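Local coordinates for predicted sugar phosphatases of the HAD superfamily (Cytophaga hutchinsonii, PDB 2HX1), which is predicted to be a magnesium-dependent sugar phosphatase of the HAD superfamily, probably hydrolysing phosphate esters of sugars, at residues 49-63 with 74-86. Sequence-based numbering, arbitrary orientation. Where two conformers were deposited one is given.
Sequences YYIVTNDASRSPEQL and SITADKIISSGMI
One face of the Tyr49 ring carries the aliphatic chain of Lys79: Lys79 CD sits 4.1 Å from the ring centroid and 26° off its normal, a CH-pi contact; Phe39 packs edge-to-face with the same ring. With CG between its backbone N and carbonyl carbon (chi1 75°), Tyr49 crosses Lys79 at about a right angle. Lys79 brings NZ round to Tyr49 OH in a weak bond of 3.4 Å, while Ile75 CD1 approaches the ring obliquely and a water bonded to Ser74 OG reaches Tyr49 OH weakly. A leucine in place of Tyr49 would probably leave the Lys79 methylenes without their aromatic face and its ammonium without the phenol oxygen. The Tyr50 ring meets Asp78 O in plane and Lys79 O near its plane, both at the edge, while Ile81 CD1 packs obliquely, 3.6 Å from Tyr50 CD1.

From Ile51 onward the backbones pair in parallel, the short strand axes 23° apart. Ile51 N donates to Lys79 O at 2.7 Å and Ile81 N to Ile51 O; Thr53 N to Ile81 O and Ser83 N to Thr53 O continue the ladder. At the C-terminal end of strand 80-82, Ser82 OG donates to Asp55 O (2.8 Å) from above the carbonyl plane and caps helix 83-94 by accepting from Gly84 N.

On the face bearing Ile51 and Ile80, Leu63 CD1 packs on Ile80 CG2 (3.7 Å), where helix 60-69 links strands 48-53 and 80-82 in a beta-alpha-beta unit; Pro60 packs against Ala77, Ile80 and Met85. Met209 of helix 208-218 touches Val52 and Ile81 on the other face. Strand 80-82 edges the six-stranded parallel HAD sheet beside strand 48-53, which ends at Thr53, its side chain about 8 Å from the magnesium ion, consistent with the second conserved HAD motif.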
loop_
_atom_site.group_PDB
_atom_site.type_symbol
_atom_site.label_atom_id
_atom_site.label_comp_id
_atom_site.label_asym_id
_atom_site.label_seq_id
_atom_site.Cartn_x
_atom_site.Cartn_y
_atom_site.Cartn_z
ATOM N N TYR A 49 20.724 -7.634 -31.877
ATOM C CA TYR A 49 19.588 -7.357 -31.039
ATOM C C TYR A 49 19.304 -8.589 -30.176
ATOM O O TYR A 49 19.750 -9.695 -30.494
ATOM C CB TYR A 49 18.367 -6.989 -31.906
ATOM C CG TYR A 49 17.795 -8.211 -32.548
ATOM C CD1 TYR A 49 16.936 -9.047 -31.835
ATOM C CD2 TYR A 49 18.169 -8.584 -33.843
ATOM C CE1 TYR A 49 16.456 -10.208 -32.381
ATOM C CE2 TYR A 49 17.667 -9.771 -34.426
ATOM C CZ TYR A 49 16.811 -10.574 -33.676
ATOM O OH TYR A 49 16.295 -11.744 -34.176
ATOM N N TYR A 50 18.598 -8.365 -29.069
ATOM C CA TYR A 50 17.994 -9.419 -28.257
ATOM C C TYR A 50 16.584 -9.007 -27.952
ATOM O O TYR A 50 16.258 -7.806 -27.970
ATOM C CB TYR A 50 18.696 -9.623 -26.928
ATOM C CG TYR A 50 20.074 -10.191 -27.030
ATOM C CD1 TYR A 50 20.279 -11.567 -27.132
ATOM C CD2 TYR A 50 21.187 -9.355 -27.012
ATOM C CE1 TYR A 50 21.580 -12.092 -27.224
ATOM C CE2 TYR A 50 22.451 -9.856 -27.111
ATOM C CZ TYR A 50 22.651 -11.219 -27.217
ATOM O OH TYR A 50 23.932 -11.680 -27.290
ATOM N N ILE A 51 15.763 -10.005 -27.643
ATOM C CA ILE A 51 14.464 -9.787 -27.039
ATOM C C ILE A 51 14.632 -10.097 -25.558
ATOM O O ILE A 51 15.149 -11.154 -25.217
ATOM C CB ILE A 51 13.382 -10.699 -27.699
ATOM C CG1 ILE A 51 13.154 -10.247 -29.155
ATOM C CG2 ILE A 51 12.117 -10.690 -26.873
ATOM C CD1 ILE A 51 12.338 -11.152 -29.991
ATOM N N VAL A 52 14.236 -9.159 -24.697
ATOM C CA VAL A 52 14.389 -9.276 -23.253
ATOM C C VAL A 52 12.950 -9.151 -22.724
ATOM O O VAL A 52 12.322 -8.091 -22.827
ATOM C CB VAL A 52 15.283 -8.171 -22.691
ATOM C CG1 VAL A 52 15.376 -8.281 -21.200
ATOM C CG2 VAL A 52 16.651 -8.239 -23.357
ATOM N N THR A 53 12.440 -10.257 -22.195
ATOM C CA THR A 53 11.049 -10.403 -21.903
ATOM C C THR A 53 10.858 -11.023 -20.523
ATOM O O THR A 53 11.644 -11.908 -20.113
ATOM C CB THR A 53 10.393 -11.297 -22.962
ATOM O OG1 THR A 53 8.988 -11.442 -22.684
ATOM C CG2 THR A 53 11.048 -12.674 -23.007
ATOM N N ASN A 54 9.840 -10.535 -19.819
ATOM C CA ASN A 54 9.387 -11.109 -18.550
ATOM C C ASN A 54 8.386 -12.269 -18.729
ATOM O O ASN A 54 7.746 -12.692 -17.783
ATOM C CB ASN A 54 8.760 -10.016 -17.664
ATOM C CG ASN A 54 9.794 -9.108 -17.042
ATOM O OD1 ASN A 54 11.002 -9.280 -17.268
ATOM N ND2 ASN A 54 9.332 -8.119 -16.251
ATOM N N ASP A 55 8.233 -12.768 -19.946
ATOM C CA ASP A 55 7.397 -13.937 -20.211
ATOM C C ASP A 55 8.154 -15.230 -19.866
ATOM O O ASP A 55 9.023 -15.617 -20.618
ATOM C CB ASP A 55 6.984 -13.905 -21.681
ATOM C CG ASP A 55 5.994 -14.991 -22.047
ATOM O OD1 ASP A 55 5.795 -15.960 -21.277
ATOM O OD2 ASP A 55 5.408 -14.848 -23.136
ATOM N N ALA A 56 7.824 -15.873 -18.732
ATOM C CA ALA A 56 8.400 -17.162 -18.314
ATOM C C ALA A 56 7.384 -18.337 -18.447
ATOM O O ALA A 56 7.485 -19.348 -17.756
ATOM C CB ALA A 56 8.909 -17.045 -16.892
ATOM N N SER A 57 6.412 -18.193 -19.350
ATOM C CA SER A 57 5.367 -19.210 -19.530
ATOM C C SER A 57 5.763 -20.299 -20.537
ATOM O O SER A 57 4.993 -21.220 -20.718
ATOM C CB SER A 57 4.045 -18.584 -20.008
ATOM O OG SER A 57 4.195 -18.068 -21.313
ATOM N N ARG A 58 6.904 -20.126 -21.214
ATOM C CA ARG A 58 7.436 -21.042 -22.224
ATOM C C ARG A 58 8.962 -20.958 -22.189
ATOM O O ARG A 58 9.511 -19.985 -21.684
ATOM C CB ARG A 58 6.975 -20.615 -23.626
ATOM C CG ARG A 58 5.626 -21.149 -24.041
ATOM C CD ARG A 58 4.925 -20.276 -25.087
ATOM N NE ARG A 58 3.479 -20.512 -25.032
ATOM C CZ ARG A 58 2.616 -19.803 -24.304
ATOM N NH1 ARG A 58 3.017 -18.769 -23.575
ATOM N NH2 ARG A 58 1.327 -20.119 -24.316
ATOM N N SER A 59 9.633 -21.947 -22.765
ATOM C CA SER A 59 11.079 -21.891 -22.982
ATOM C C SER A 59 11.413 -20.887 -24.076
ATOM O O SER A 59 10.553 -20.567 -24.880
ATOM C CB SER A 59 11.610 -23.248 -23.435
ATOM O OG SER A 59 11.139 -23.609 -24.733
ATOM N N PRO A 60 12.666 -20.407 -24.124
ATOM C CA PRO A 60 13.111 -19.540 -25.242
ATOM C C PRO A 60 12.878 -20.155 -26.625
ATOM O O PRO A 60 12.483 -19.452 -27.554
ATOM C CB PRO A 60 14.601 -19.364 -24.980
ATOM C CG PRO A 60 14.730 -19.502 -23.503
ATOM C CD PRO A 60 13.741 -20.604 -23.134
ATOM N N GLU A 61 13.094 -21.464 -26.730
ATOM C CA GLU A 61 12.850 -22.236 -27.964
ATOM C C GLU A 61 11.395 -22.152 -28.417
ATOM O O GLU A 61 11.127 -21.968 -29.593
ATOM C CB GLU A 61 13.244 -23.729 -27.762
ATOM C CG GLU A 61 14.717 -23.961 -27.237
ATOM C CD GLU A 61 14.848 -24.075 -25.667
ATOM O OE1 GLU A 61 14.758 -25.213 -25.111
ATOM O OE2 GLU A 61 15.068 -23.040 -24.997
ATOM N N GLN A 62 10.467 -22.279 -27.469
ATOM C CA GLN A 62 9.019 -22.152 -27.729
ATOM C C GLN A 62 8.608 -20.722 -27.975
ATOM O O GLN A 62 7.762 -20.472 -28.811
ATOM C CB GLN A 62 8.193 -22.732 -26.568
ATOM C CG GLN A 62 8.194 -24.270 -26.510
ATOM C CD GLN A 62 7.497 -24.847 -25.238
ATOM O OE1 GLN A 62 7.821 -24.470 -24.075
ATOM N NE2 GLN A 62 6.541 -25.765 -25.460
ATOM N N LEU A 63 9.210 -19.774 -27.263
ATOM C CA LEU A 63 8.991 -18.358 -27.536
ATOM C C LEU A 63 9.422 -18.006 -28.963
ATOM O O LEU A 63 8.711 -17.272 -29.658
ATOM C CB LEU A 63 9.753 -17.500 -26.511
ATOM C CG LEU A 63 9.332 -17.537 -25.042
ATOM C CD1 LEU A 63 10.350 -16.728 -24.204
ATOM C CD2 LEU A 63 7.943 -16.960 -24.925
ATOM N N SER A 74 13.619 -14.778 -38.484
ATOM C CA SER A 74 14.957 -14.399 -38.061
ATOM C C SER A 74 15.140 -14.414 -36.548
ATOM O O SER A 74 16.273 -14.439 -36.078
ATOM C CB SER A 74 15.331 -13.021 -38.627
ATOM O OG SER A 74 14.433 -12.012 -38.200
ATOM N N ILE A 75 14.056 -14.385 -35.783
ATOM C CA ILE A 75 14.155 -14.479 -34.321
ATOM C C ILE A 75 14.486 -15.924 -33.951
ATOM O O ILE A 75 13.682 -16.822 -34.159
ATOM C CB ILE A 75 12.846 -14.078 -33.594
ATOM C CG1 ILE A 75 12.268 -12.764 -34.138
ATOM C CG2 ILE A 75 13.084 -13.957 -32.090
ATOM C CD1 ILE A 75 12.978 -11.541 -33.720
ATOM N N THR A 76 15.682 -16.132 -33.418
ATOM C CA THR A 76 16.140 -17.439 -32.982
ATOM C C THR A 76 16.121 -17.493 -31.452
ATOM O O THR A 76 16.102 -16.450 -30.794
ATOM C CB THR A 76 17.577 -17.725 -33.539
ATOM O OG1 THR A 76 18.451 -16.633 -33.239
ATOM C CG2 THR A 76 17.551 -17.851 -35.024
ATOM N N ALA A 77 16.118 -18.708 -30.893
ATOM C CA ALA A 77 16.025 -18.885 -29.451
ATOM C C ALA A 77 17.211 -18.264 -28.728
ATOM O O ALA A 77 17.087 -17.863 -27.578
ATOM C CB ALA A 77 15.889 -20.382 -29.089
ATOM N N ASP A 78 18.368 -18.203 -29.383
ATOM C CA ASP A 78 19.558 -17.555 -28.784
ATOM C C ASP A 78 19.387 -16.034 -28.611
ATOM O O ASP A 78 20.128 -15.397 -27.852
ATOM C CB ASP A 78 20.843 -17.875 -29.586
ATOM C CG ASP A 78 20.855 -17.239 -30.961
ATOM O OD1 ASP A 78 19.867 -17.409 -31.686
ATOM O OD2 ASP A 78 21.845 -16.560 -31.321
ATOM N N LYS A 79 18.420 -15.453 -29.297
ATOM C CA LYS A 79 18.199 -14.011 -29.216
ATOM C C LYS A 79 17.159 -13.653 -28.158
ATOM O O LYS A 79 16.933 -12.472 -27.907
ATOM C CB LYS A 79 17.738 -13.471 -30.562
ATOM C CG LYS A 79 18.596 -13.898 -31.751
ATOM C CD LYS A 79 19.468 -12.804 -32.338
ATOM C CE LYS A 79 19.988 -13.218 -33.747
ATOM N NZ LYS A 79 18.935 -13.757 -34.715
ATOM N N ILE A 80 16.520 -14.671 -27.569
ATOM C CA ILE A 80 15.477 -14.467 -26.576
ATOM C C ILE A 80 15.996 -14.700 -25.153
ATOM O O ILE A 80 16.308 -15.825 -24.744
ATOM C CB ILE A 80 14.253 -15.341 -26.863
ATOM C CG1 ILE A 80 13.780 -15.110 -28.314
ATOM C CG2 ILE A 80 13.126 -15.018 -25.888
ATOM C CD1 ILE A 80 12.472 -15.713 -28.669
ATOM N N ILE A 81 16.076 -13.615 -24.407
ATOM C CA ILE A 81 16.465 -13.666 -23.011
ATOM C C ILE A 81 15.211 -13.447 -22.178
ATOM O O ILE A 81 14.594 -12.400 -22.240
ATOM C CB ILE A 81 17.496 -12.571 -22.666
ATOM C CG1 ILE A 81 18.686 -12.595 -23.647
ATOM C CG2 ILE A 81 17.949 -12.752 -21.228
ATOM C CD1 ILE A 81 19.517 -11.278 -23.649
ATOM N N SER A 82 14.843 -14.443 -21.392
ATOM C CA SER A 82 13.569 -14.466 -20.724
ATOM C C SER A 82 13.758 -14.640 -19.231
ATOM O O SER A 82 14.696 -15.318 -18.805
ATOM C CB SER A 82 12.830 -15.687 -21.295
ATOM O OG SER A 82 11.810 -16.150 -20.451
ATOM N N SER A 83 12.831 -14.120 -18.440
ATOM C CA SER A 83 12.968 -14.219 -16.985
ATOM C C SER A 83 12.800 -15.667 -16.522
ATOM O O SER A 83 13.289 -16.036 -15.456
ATOM C CB SER A 83 12.013 -13.281 -16.258
ATOM O OG SER A 83 10.686 -13.674 -16.453
ATOM N N GLY A 84 12.166 -16.504 -17.338
ATOM C CA GLY A 84 12.097 -17.933 -17.031
ATOM C C GLY A 84 13.458 -18.596 -16.887
ATOM O O GLY A 84 13.601 -19.585 -16.150
HETATM N N MSE A 85 14.466 -18.044 -17.561
HETATM C CA MSE A 85 15.829 -18.553 -17.423
HETATM C C MSE A 85 16.364 -18.314 -16.008
HETATM O O MSE A 85 17.090 -19.152 -15.454
HETATM C CB MSE A 85 16.737 -17.904 -18.458
HETATM C CG MSE A 85 16.379 -18.339 -19.895
HETATM SE SE MSE A 85 17.001 -17.121 -21.280
HETATM C CE MSE A 85 18.931 -16.986 -20.758
ATOM N N ILE A 86 15.999 -17.175 -15.417
ATOM C CA ILE A 86 16.430 -16.859 -14.079
ATOM C C ILE A 86 15.772 -17.807 -13.095
ATOM O O ILE A 86 16.432 -18.357 -12.200
ATOM C CB ILE A 86 16.077 -15.424 -13.641
ATOM C CG1 ILE A 86 16.659 -14.376 -14.594
ATOM C CG2 ILE A 86 16.596 -15.195 -12.214
ATOM C CD1 ILE A 86 16.129 -12.985 -14.329
HETATM O O HOH W 1 16.627 -10.687 -37.221
HETATM O O HOH W 2 11.548 -18.852 -20.316
#